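Local coordinates for protein agmatine ureohydrolase (PDB 3PZL) that probably hydrolyses agmatine to putrescine and urea, as a manganese-dependent agmatinase of the arginase family that binds two metal ions per subunit, at residues B[229-240]-B[271-282]; B[21-29]-B[59-70]. All coordinates share one frame; numbering follows the deposited sequence.

Contact 1 (B[229-240]-B[271-282]); sequences DMDGIDPAYAPA and VEFSPLYDNGNT. With MN (manganese (II) ion), chain G; MN (manganese (II) ion), chain F.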
loop_
_atom_site.group_PDB
_atom_site.type_symbol
_atom_site.label_atom_id
_atom_site.label_comp_id
_atom_site.label_asym_id
_atom_site.label_seq_id
_atom_site.Cartn_x
_atom_site.Cartn_y
_atom_site.Cartn_z
ATOM N N ASP B 229 8.185 -11.819 21.810
ATOM C CA ASP B 229 7.153 -10.856 21.452
ATOM C C ASP B 229 7.833 -9.945 20.450
ATOM O O ASP B 229 8.772 -9.211 20.761
ATOM C CB ASP B 229 6.736 -10.070 22.678
ATOM C CG ASP B 229 5.511 -9.190 22.451
ATOM O OD1 ASP B 229 5.381 -8.638 21.337
ATOM O OD2 ASP B 229 4.701 -9.037 23.405
HETATM N N MSE B 230 7.363 -10.011 19.225
HETATM C CA MSE B 230 8.125 -9.514 18.105
HETATM C C MSE B 230 8.394 -8.018 18.205
HETATM O O MSE B 230 9.331 -7.511 17.587
HETATM C CB MSE B 230 7.371 -9.846 16.850
HETATM C CG MSE B 230 8.202 -9.927 15.648
HETATM SE SE MSE B 230 9.458 -11.447 15.535
HETATM C CE MSE B 230 10.172 -10.866 13.773
ATOM N N ASP B 231 7.573 -7.313 18.988
ATOM C CA ASP B 231 7.718 -5.854 19.170
ATOM C C ASP B 231 8.869 -5.437 20.134
ATOM O O ASP B 231 9.198 -4.252 20.250
ATOM C CB ASP B 231 6.392 -5.248 19.616
ATOM C CG ASP B 231 6.009 -5.667 21.000
ATOM O OD1 ASP B 231 6.649 -6.579 21.579
ATOM O OD2 ASP B 231 5.075 -5.080 21.550
ATOM N N GLY B 232 9.476 -6.400 20.815
ATOM C CA GLY B 232 10.724 -6.150 21.537
ATOM C C GLY B 232 11.868 -5.676 20.646
ATOM O O GLY B 232 12.814 -5.055 21.105
ATOM N N ILE B 233 11.754 -5.963 19.356
ATOM C CA ILE B 233 12.736 -5.594 18.375
ATOM C C ILE B 233 12.430 -4.193 17.895
ATOM O O ILE B 233 11.284 -3.801 17.914
ATOM C CB ILE B 233 12.696 -6.600 17.222
ATOM C CG1 ILE B 233 12.919 -8.011 17.807
ATOM C CG2 ILE B 233 13.741 -6.258 16.101
ATOM C CD1 ILE B 233 13.075 -9.115 16.793
ATOM N N ASP B 234 13.449 -3.421 17.498
ATOM C CA ASP B 234 13.221 -2.041 17.036
ATOM C C ASP B 234 12.465 -2.043 15.713
ATOM O O ASP B 234 12.833 -2.757 14.797
ATOM C CB ASP B 234 14.551 -1.255 16.911
ATOM C CG ASP B 234 14.331 0.230 16.610
ATOM O OD1 ASP B 234 14.176 1.049 17.561
ATOM O OD2 ASP B 234 14.287 0.573 15.403
ATOM N N PRO B 235 11.420 -1.222 15.608
ATOM C CA PRO B 235 10.579 -1.109 14.415
ATOM C C PRO B 235 11.307 -1.029 13.066
ATOM O O PRO B 235 10.685 -1.329 12.010
ATOM C CB PRO B 235 9.799 0.162 14.672
ATOM C CG PRO B 235 9.670 0.187 16.158
ATOM C CD PRO B 235 10.947 -0.344 16.694
ATOM N N ALA B 236 12.592 -0.673 13.081
ATOM C CA ALA B 236 13.374 -0.691 11.837
ATOM C C ALA B 236 13.550 -2.101 11.281
ATOM O O ALA B 236 13.716 -2.278 10.069
ATOM C CB ALA B 236 14.743 -0.036 12.005
ATOM N N TYR B 237 13.552 -3.097 12.164
ATOM C CA TYR B 237 13.825 -4.481 11.769
ATOM C C TYR B 237 12.560 -5.294 11.731
ATOM O O TYR B 237 12.465 -6.222 10.961
ATOM C CB TYR B 237 14.810 -5.150 12.703
ATOM C CG TYR B 237 16.125 -4.443 12.860
ATOM C CD1 TYR B 237 17.114 -4.536 11.891
ATOM C CD2 TYR B 237 16.392 -3.689 13.997
ATOM C CE1 TYR B 237 18.331 -3.902 12.052
ATOM C CE2 TYR B 237 17.617 -3.055 14.176
ATOM C CZ TYR B 237 18.579 -3.164 13.205
ATOM O OH TYR B 237 19.803 -2.547 13.401
ATOM N N ALA B 238 11.586 -4.925 12.544
ATOM C CA ALA B 238 10.266 -5.577 12.554
ATOM C C ALA B 238 9.161 -4.507 12.442
ATOM O O ALA B 238 8.488 -4.209 13.420
ATOM C CB ALA B 238 10.101 -6.369 13.849
ATOM N N PRO B 239 9.002 -3.884 11.270
ATOM C CA PRO B 239 8.033 -2.793 11.056
ATOM C C PRO B 239 6.569 -3.158 11.318
ATOM O O PRO B 239 5.742 -2.272 11.530
ATOM C CB PRO B 239 8.165 -2.504 9.554
ATOM C CG PRO B 239 9.491 -3.015 9.164
ATOM C CD PRO B 239 9.798 -4.161 10.058
ATOM N N ALA B 240 6.242 -4.435 11.268
ATOM C CA ALA B 240 4.849 -4.849 11.214
ATOM C C ALA B 240 4.361 -5.442 12.543
ATOM O O ALA B 240 3.396 -6.186 12.582
ATOM C CB ALA B 240 4.682 -5.829 10.128
ATOM N N VAL B 271 5.515 -14.217 18.306
ATOM C CA VAL B 271 4.185 -13.656 18.414
ATOM C C VAL B 271 4.118 -12.148 18.227
ATOM O O VAL B 271 5.101 -11.445 18.332
ATOM C CB VAL B 271 3.538 -13.987 19.787
ATOM C CG1 VAL B 271 3.457 -15.483 20.008
ATOM C CG2 VAL B 271 4.298 -13.294 20.942
ATOM N N GLU B 272 2.918 -11.655 17.993
ATOM C CA GLU B 272 2.609 -10.216 18.030
ATOM C C GLU B 272 3.165 -9.410 16.871
ATOM O O GLU B 272 3.486 -8.222 17.061
ATOM C CB GLU B 272 3.011 -9.549 19.354
ATOM C CG GLU B 272 2.262 -10.032 20.570
ATOM C CD GLU B 272 0.845 -9.498 20.634
ATOM O OE1 GLU B 272 0.603 -8.461 19.977
ATOM O OE2 GLU B 272 -0.034 -10.097 21.318
ATOM N N PHE B 273 3.275 -10.022 15.691
ATOM C CA PHE B 273 3.432 -9.204 14.474
ATOM C C PHE B 273 2.294 -9.451 13.484
ATOM O O PHE B 273 1.625 -10.463 13.576
ATOM C CB PHE B 273 4.823 -9.343 13.830
ATOM C CG PHE B 273 4.937 -10.446 12.841
ATOM C CD1 PHE B 273 5.213 -11.747 13.254
ATOM C CD2 PHE B 273 4.793 -10.177 11.469
ATOM C CE1 PHE B 273 5.325 -12.774 12.322
ATOM C CE2 PHE B 273 4.905 -11.166 10.528
ATOM C CZ PHE B 273 5.164 -12.481 10.959
ATOM N N SER B 274 2.074 -8.505 12.576
ATOM C CA SER B 274 0.952 -8.547 11.686
ATOM C C SER B 274 1.336 -8.281 10.247
ATOM O O SER B 274 1.608 -7.128 9.893
ATOM C CB SER B 274 -0.075 -7.514 12.086
ATOM O OG SER B 274 -1.199 -7.609 11.193
ATOM N N PRO B 275 1.297 -9.338 9.394
ATOM C CA PRO B 275 1.763 -9.318 7.972
ATOM C C PRO B 275 1.055 -8.274 7.102
ATOM O O PRO B 275 1.589 -7.915 6.061
ATOM C CB PRO B 275 1.425 -10.701 7.447
ATOM C CG PRO B 275 0.895 -11.485 8.637
ATOM C CD PRO B 275 0.559 -10.559 9.747
ATOM N N LEU B 276 -0.122 -7.791 7.520
ATOM C CA LEU B 276 -0.876 -6.766 6.771
ATOM C C LEU B 276 -0.173 -5.406 6.753
ATOM O O LEU B 276 -0.423 -4.559 5.850
ATOM C CB LEU B 276 -2.295 -6.583 7.343
ATOM C CG LEU B 276 -3.168 -7.859 7.484
ATOM C CD1 LEU B 276 -4.499 -7.621 8.249
ATOM C CD2 LEU B 276 -3.423 -8.537 6.126
ATOM N N TYR B 277 0.725 -5.215 7.718
ATOM C CA TYR B 277 1.360 -3.921 7.897
ATOM C C TYR B 277 2.704 -3.702 7.231
ATOM O O TYR B 277 3.267 -2.627 7.386
ATOM C CB TYR B 277 1.444 -3.564 9.358
ATOM C CG TYR B 277 0.110 -3.115 9.900
ATOM C CD1 TYR B 277 -0.843 -4.064 10.327
ATOM C CD2 TYR B 277 -0.212 -1.729 9.970
ATOM C CE1 TYR B 277 -2.069 -3.662 10.813
ATOM C CE2 TYR B 277 -1.450 -1.312 10.469
ATOM C CZ TYR B 277 -2.375 -2.288 10.874
ATOM O OH TYR B 277 -3.584 -1.890 11.372
ATOM N N ASP B 278 3.189 -4.685 6.463
ATOM C CA ASP B 278 4.379 -4.479 5.619
ATOM C C ASP B 278 4.336 -5.382 4.405
ATOM O O ASP B 278 3.323 -6.021 4.153
ATOM C CB ASP B 278 5.714 -4.633 6.389
ATOM C CG ASP B 278 6.093 -6.099 6.676
ATOM O OD1 ASP B 278 5.372 -7.048 6.289
ATOM O OD2 ASP B 278 7.146 -6.326 7.316
ATOM N N ASN B 279 5.437 -5.425 3.656
ATOM C CA ASN B 279 5.517 -6.246 2.443
ATOM C C ASN B 279 6.155 -7.603 2.615
ATOM O O ASN B 279 6.362 -8.316 1.637
ATOM C CB ASN B 279 6.229 -5.480 1.341
ATOM C CG ASN B 279 5.290 -4.574 0.597
ATOM O OD1 ASN B 279 4.117 -4.925 0.349
ATOM N ND2 ASN B 279 5.789 -3.407 0.213
ATOM N N GLY B 280 6.481 -7.971 3.853
ATOM C CA GLY B 280 7.001 -9.318 4.100
ATOM C C GLY B 280 8.271 -9.349 4.928
ATOM O O GLY B 280 8.648 -10.422 5.422
ATOM N N ASN B 281 8.913 -8.193 5.132
ATOM C CA ASN B 281 10.207 -8.215 5.797
ATOM C C ASN B 281 10.118 -8.690 7.233
ATOM O O ASN B 281 11.054 -9.307 7.754
ATOM C CB ASN B 281 10.972 -6.891 5.656
ATOM C CG ASN B 281 11.489 -6.657 4.201
ATOM O OD1 ASN B 281 11.369 -7.524 3.319
ATOM N ND2 ASN B 281 12.037 -5.471 3.949
ATOM N N THR B 282 8.985 -8.448 7.871
ATOM C CA THR B 282 8.830 -8.828 9.289
ATOM C C THR B 282 8.634 -10.356 9.434
ATOM O O THR B 282 9.254 -11.009 10.265
ATOM C CB THR B 282 7.680 -8.058 9.956
ATOM O OG1 THR B 282 7.904 -6.651 9.819
ATOM C CG2 THR B 282 7.588 -8.394 11.413
HETATM MN MN MN G . 4.822 -6.596 23.584
HETATM MN MN MN F . 3.342 -9.158 24.977
#

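Contact 2 (B[21-29]-B[59-70]); sequences SLKKIADAV and DSIRGAYVNLES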
loop_
_atom_site.group_PDB
_atom_site.type_symbol
_atom_site.label_atom_id
_atom_site.label_comp_id
_atom_site.label_asym_id
_atom_site.label_seq_id
_atom_site.Cartn_x
_atom_site.Cartn_y
_atom_site.Cartn_z
ATOM N N SER B 21 0.416 -30.511 -3.025
ATOM C CA SER B 21 0.495 -30.482 -1.567
ATOM C C SER B 21 -0.023 -29.179 -0.961
ATOM O O SER B 21 0.092 -28.114 -1.549
ATOM C CB SER B 21 1.935 -30.743 -1.135
ATOM O OG SER B 21 2.791 -29.866 -1.834
ATOM N N LEU B 22 -0.607 -29.276 0.225
ATOM C CA LEU B 22 -1.034 -28.095 0.938
ATOM C C LEU B 22 0.206 -27.300 1.329
ATOM O O LEU B 22 1.321 -27.827 1.313
ATOM C CB LEU B 22 -1.893 -28.471 2.152
ATOM C CG LEU B 22 -3.163 -29.269 1.803
ATOM C CD1 LEU B 22 -4.117 -29.410 2.997
ATOM C CD2 LEU B 22 -3.906 -28.629 0.629
ATOM N N LYS B 23 0.000 -26.033 1.666
ATOM C CA LYS B 23 1.054 -25.105 2.038
ATOM C C LYS B 23 1.586 -25.421 3.427
ATOM O O LYS B 23 0.816 -25.663 4.357
ATOM C CB LYS B 23 0.489 -23.674 2.009
ATOM C CG LYS B 23 1.459 -22.554 2.263
ATOM C CD LYS B 23 0.726 -21.231 2.277
ATOM C CE LYS B 23 1.621 -20.036 2.460
ATOM N NZ LYS B 23 0.866 -18.761 2.649
ATOM N N LYS B 24 2.906 -25.416 3.554
ATOM C CA LYS B 24 3.555 -25.516 4.872
ATOM C C LYS B 24 5.023 -25.037 4.896
ATOM O O LYS B 24 5.546 -24.531 3.926
ATOM C CB LYS B 24 3.460 -26.936 5.399
ATOM C CG LYS B 24 4.166 -27.963 4.508
ATOM C CD LYS B 24 4.288 -29.304 5.230
ATOM C CE LYS B 24 4.957 -30.341 4.323
ATOM N NZ LYS B 24 5.065 -31.694 5.044
ATOM N N ILE B 25 5.678 -25.186 6.028
ATOM C CA ILE B 25 7.083 -24.859 6.097
ATOM C C ILE B 25 7.890 -25.841 5.258
ATOM O O ILE B 25 7.862 -27.050 5.485
ATOM C CB ILE B 25 7.562 -24.838 7.537
ATOM C CG1 ILE B 25 6.917 -23.639 8.234
ATOM C CG2 ILE B 25 9.108 -24.780 7.561
ATOM C CD1 ILE B 25 7.547 -23.255 9.563
ATOM N N ALA B 26 8.624 -25.313 4.298
ATOM C CA ALA B 26 9.188 -26.151 3.257
ATOM C C ALA B 26 10.051 -27.280 3.790
ATOM O O ALA B 26 10.158 -28.320 3.162
ATOM C CB ALA B 26 9.955 -25.308 2.266
ATOM N N ASP B 27 10.655 -27.080 4.953
ATOM C CA ASP B 27 11.572 -28.071 5.496
ATOM C C ASP B 27 10.875 -28.991 6.468
ATOM O O ASP B 27 11.415 -30.035 6.840
ATOM C CB ASP B 27 12.837 -27.415 6.086
ATOM C CG ASP B 27 13.658 -26.609 5.021
ATOM O OD1 ASP B 27 13.569 -26.932 3.805
ATOM O OD2 ASP B 27 14.387 -25.650 5.396
ATOM N N ALA B 28 9.665 -28.631 6.872
ATOM C CA ALA B 28 8.891 -29.493 7.771
ATOM C C ALA B 28 8.430 -30.748 7.034
ATOM O O ALA B 28 7.251 -30.883 6.680
ATOM C CB ALA B 28 7.724 -28.759 8.337
ATOM N N VAL B 29 9.378 -31.661 6.820
ATOM C CA VAL B 29 9.177 -32.835 5.983
ATOM C C VAL B 29 8.606 -34.058 6.728
ATOM O O VAL B 29 7.951 -34.895 6.129
ATOM C CB VAL B 29 10.479 -33.179 5.219
ATOM C CG1 VAL B 29 10.402 -34.569 4.594
ATOM C CG2 VAL B 29 10.667 -32.174 4.119
ATOM N N ASP B 59 0.429 -18.142 8.640
ATOM C CA ASP B 59 0.395 -18.298 7.217
ATOM C C ASP B 59 1.510 -17.487 6.512
ATOM O O ASP B 59 2.187 -18.002 5.595
ATOM C CB ASP B 59 -0.971 -17.953 6.654
ATOM C CG ASP B 59 -1.037 -18.196 5.161
ATOM O OD1 ASP B 59 -0.783 -19.337 4.760
ATOM O OD2 ASP B 59 -1.317 -17.274 4.375
ATOM N N SER B 60 1.706 -16.237 6.920
ATOM C CA SER B 60 2.705 -15.426 6.236
ATOM C C SER B 60 4.148 -15.924 6.468
ATOM O O SER B 60 5.017 -15.816 5.565
ATOM C CB SER B 60 2.577 -13.951 6.591
ATOM O OG SER B 60 2.812 -13.737 7.971
ATOM N N ILE B 61 4.390 -16.493 7.651
ATOM C CA ILE B 61 5.671 -17.112 7.920
ATOM C C ILE B 61 5.965 -18.302 6.979
ATOM O O ILE B 61 7.077 -18.475 6.498
ATOM C CB ILE B 61 5.843 -17.470 9.432
ATOM C CG1 ILE B 61 6.026 -16.201 10.239
ATOM C CG2 ILE B 61 7.058 -18.342 9.691
ATOM C CD1 ILE B 61 5.705 -16.399 11.675
ATOM N N ARG B 62 4.972 -19.126 6.727
ATOM C CA ARG B 62 5.144 -20.244 5.806
ATOM C C ARG B 62 5.458 -19.731 4.396
ATOM O O ARG B 62 6.176 -20.355 3.635
ATOM C CB ARG B 62 3.866 -21.103 5.779
ATOM C CG ARG B 62 3.486 -21.729 7.108
ATOM C CD ARG B 62 2.246 -22.651 7.028
ATOM N NE ARG B 62 2.002 -23.302 8.325
ATOM C CZ ARG B 62 1.158 -22.869 9.275
ATOM N NH1 ARG B 62 0.428 -21.766 9.113
ATOM N NH2 ARG B 62 1.065 -23.538 10.421
ATOM N N GLY B 63 4.899 -18.580 4.051
ATOM C CA GLY B 63 5.096 -18.014 2.734
ATOM C C GLY B 63 6.466 -17.425 2.527
ATOM O O GLY B 63 7.006 -17.552 1.429
ATOM N N ALA B 64 7.020 -16.777 3.561
ATOM C CA ALA B 64 8.364 -16.197 3.498
ATOM C C ALA B 64 9.434 -17.280 3.526
ATOM O O ALA B 64 10.543 -17.083 2.992
ATOM C CB ALA B 64 8.561 -15.305 4.632
ATOM N N TYR B 65 9.123 -18.429 4.140
ATOM C CA TYR B 65 10.139 -19.425 4.328
ATOM C C TYR B 65 10.693 -19.888 2.987
ATOM O O TYR B 65 11.848 -20.267 2.904
ATOM C CB TYR B 65 9.613 -20.599 5.113
ATOM C CG TYR B 65 10.700 -21.501 5.676
ATOM C CD1 TYR B 65 11.135 -21.377 7.012
ATOM C CD2 TYR B 65 11.271 -22.475 4.897
ATOM C CE1 TYR B 65 12.120 -22.213 7.534
ATOM C CE2 TYR B 65 12.253 -23.321 5.406
ATOM C CZ TYR B 65 12.680 -23.184 6.715
ATOM O OH TYR B 65 13.650 -24.039 7.153
ATOM N N VAL B 66 9.890 -19.815 1.937
ATOM C CA VAL B 66 10.313 -20.270 0.628
ATOM C C VAL B 66 11.560 -19.523 0.146
ATOM O O VAL B 66 12.408 -20.105 -0.542
ATOM C CB VAL B 66 9.138 -20.225 -0.452
ATOM C CG1 VAL B 66 7.944 -21.086 -0.017
ATOM C CG2 VAL B 66 8.663 -18.804 -0.724
ATOM N N ASN B 67 11.684 -18.254 0.549
ATOM C CA ASN B 67 12.874 -17.456 0.240
ATOM C C ASN B 67 14.167 -17.875 0.971
ATOM O O ASN B 67 15.269 -17.468 0.577
ATOM C CB ASN B 67 12.605 -15.968 0.436
ATOM C CG ASN B 67 13.689 -15.109 -0.163
ATOM O OD1 ASN B 67 14.174 -15.385 -1.281
ATOM N ND2 ASN B 67 14.117 -14.076 0.580
ATOM N N LEU B 68 14.049 -18.709 2.005
ATOM C CA LEU B 68 15.208 -19.118 2.790
ATOM C C LEU B 68 15.803 -20.401 2.255
ATOM O O LEU B 68 15.088 -21.240 1.702
ATOM C CB LEU B 68 14.820 -19.319 4.270
ATOM C CG LEU B 68 14.237 -18.131 5.024
ATOM C CD1 LEU B 68 13.597 -18.570 6.285
ATOM C CD2 LEU B 68 15.263 -17.038 5.296
ATOM N N GLU B 69 17.110 -20.560 2.439
ATOM C CA GLU B 69 17.835 -21.792 2.132
ATOM C C GLU B 69 17.549 -22.891 3.159
ATOM O O GLU B 69 17.341 -22.581 4.346
ATOM C CB GLU B 69 19.325 -21.514 2.133
ATOM C CG GLU B 69 19.787 -20.583 1.028
ATOM C CD GLU B 69 19.573 -21.172 -0.378
ATOM O OE1 GLU B 69 19.128 -22.352 -0.478
ATOM O OE2 GLU B 69 19.853 -20.456 -1.384
ATOM N N SER B 70 17.550 -24.164 2.729
ATOM C CA SER B 70 17.342 -25.253 3.671
ATOM C C SER B 70 18.583 -25.467 4.556
ATOM O O SER B 70 18.539 -26.153 5.595
ATOM C CB SER B 70 16.985 -26.540 2.952
ATOM O OG SER B 70 15.996 -26.307 1.973
#

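Contact 1 (B[229-240]-B[271-282])
At the C-terminal ends of neighbouring strands 223-229 and 265-271 of the parallel sheet, beside the two-manganese site of this arginase-family enzyme, Asp229 pairs with Val271 in a parallel beta bridge. Met230 N gives its hydrogen to Val271 O at 2.8 Å. Just past the bridge the Asp229 carboxylate and the Glu272 side chain cross, and Glu272 CB and CG lie against Asp229 OD1. Asp229 CG is anti to the backbone N (chi1 -171°), which carries OD2 to both manganese ions; OD2 bridges them at 2.1 Å (chain F) and 2.5 Å (chain G). Asp231 OD2 also binds the chain G ion. Glu272 OE2 accepts from the backbone N of His124, which is itself a metal ligand, so Glu272 is a second-shell residue. Met230, a selenomethionine, lies alongside Phe273 and points the same way, with CG 3.9 Å from Phe273 CB.

Farther on, the two loops meet again at Ala240. Ser274 N donates to Ala240 O at 2.7 Å. Ala240 N donates to Thr282 OG1 at 3.1 Å, a more bent bond. That hydroxyl in turn gives its proton to Asp278 OD2 at 2.6 Å. Asp278 OD2 also takes Thr282 N on its syn lone pair, while OD1 accepts from Gly280 N in an Asx turn. The Asp278 carboxylate thus holds the start of helix 281-303 and orients the hydroxyl that accepts from Ala240 N. The whole is typical of the arginase fold, where a DxD pair after a strand supplies ligands to the dinuclear manganese centre.

Contact 2 (B[21-29]-B[59-70])
Asp59, on helix 57-65, meets Lys23 first. All four Lys23 torsions are near 180°, and the straight chain reaches across to Asp59. NZ forms a salt bridge to Asp59 OD1 at 2.7 Å, coming from above the carboxylate plane. A weak bond also runs from NZ to Asp59 O. Asp59 OD2 forms a salt bridge with Lys23 NZ of the fifth subunit, and Lys23 NZ with Asp59 OD2 of that subunit.

One turn on, Arg62 uses its aliphatic part. CD packs on Lys24 CA at 3.8 Å, and CG lies against Ile25 CG1, the two side chains crossing at about a right angle. The guanidinium goes on to salt bridges with Asp86 and Asp89.

Tyr65 follows after a further turn. Ile25 CG2 sits over the centre of one ring face in a CH-pi contact, 3.8 Å from the centroid. Ala26 CB touches CD2 of the ring. Tyr65 OH donates to Asp27 OD2, which lies in the ring plane at the edge; the modelled length is doubtful. Gln291 NE2 is the other partner of OH. The Asp27 carboxylate and the Tyr65 ring are turned 84° against each other.

At the end, Ser70 OG donates to Asp27 OD1 at 3.1 Å, on the syn side. The Lys23-Asp59 pair belongs to a reciprocal charge cluster in the subunit interface. Buried Asp27 instead accepts a hydrogen bond from a hydroxyl at each oxygen, which would probably favour its charged form.

From the N terminus, the chain first passes through 21-29 and then forms strand 37-42. Contact 2 closes the loop around that strand when helix 57-65 packs back on the early segment. Contact 1 comes much later, joining the loop after strand 223-229 to the segment that leads from strand 265-271 into helix 281-303. Its loop holds helix 251-261 and most of strand 265-271. The two loops are in series and neither encloses the other. The centres of contact 1 and contact 2 are about 18 Å apart. The two still touch, where Pro275 and Phe273 pack on Ser60 and Ile61. Helix 57-65 thus lies between the N-terminal segment and the loop that follows strand 265-271.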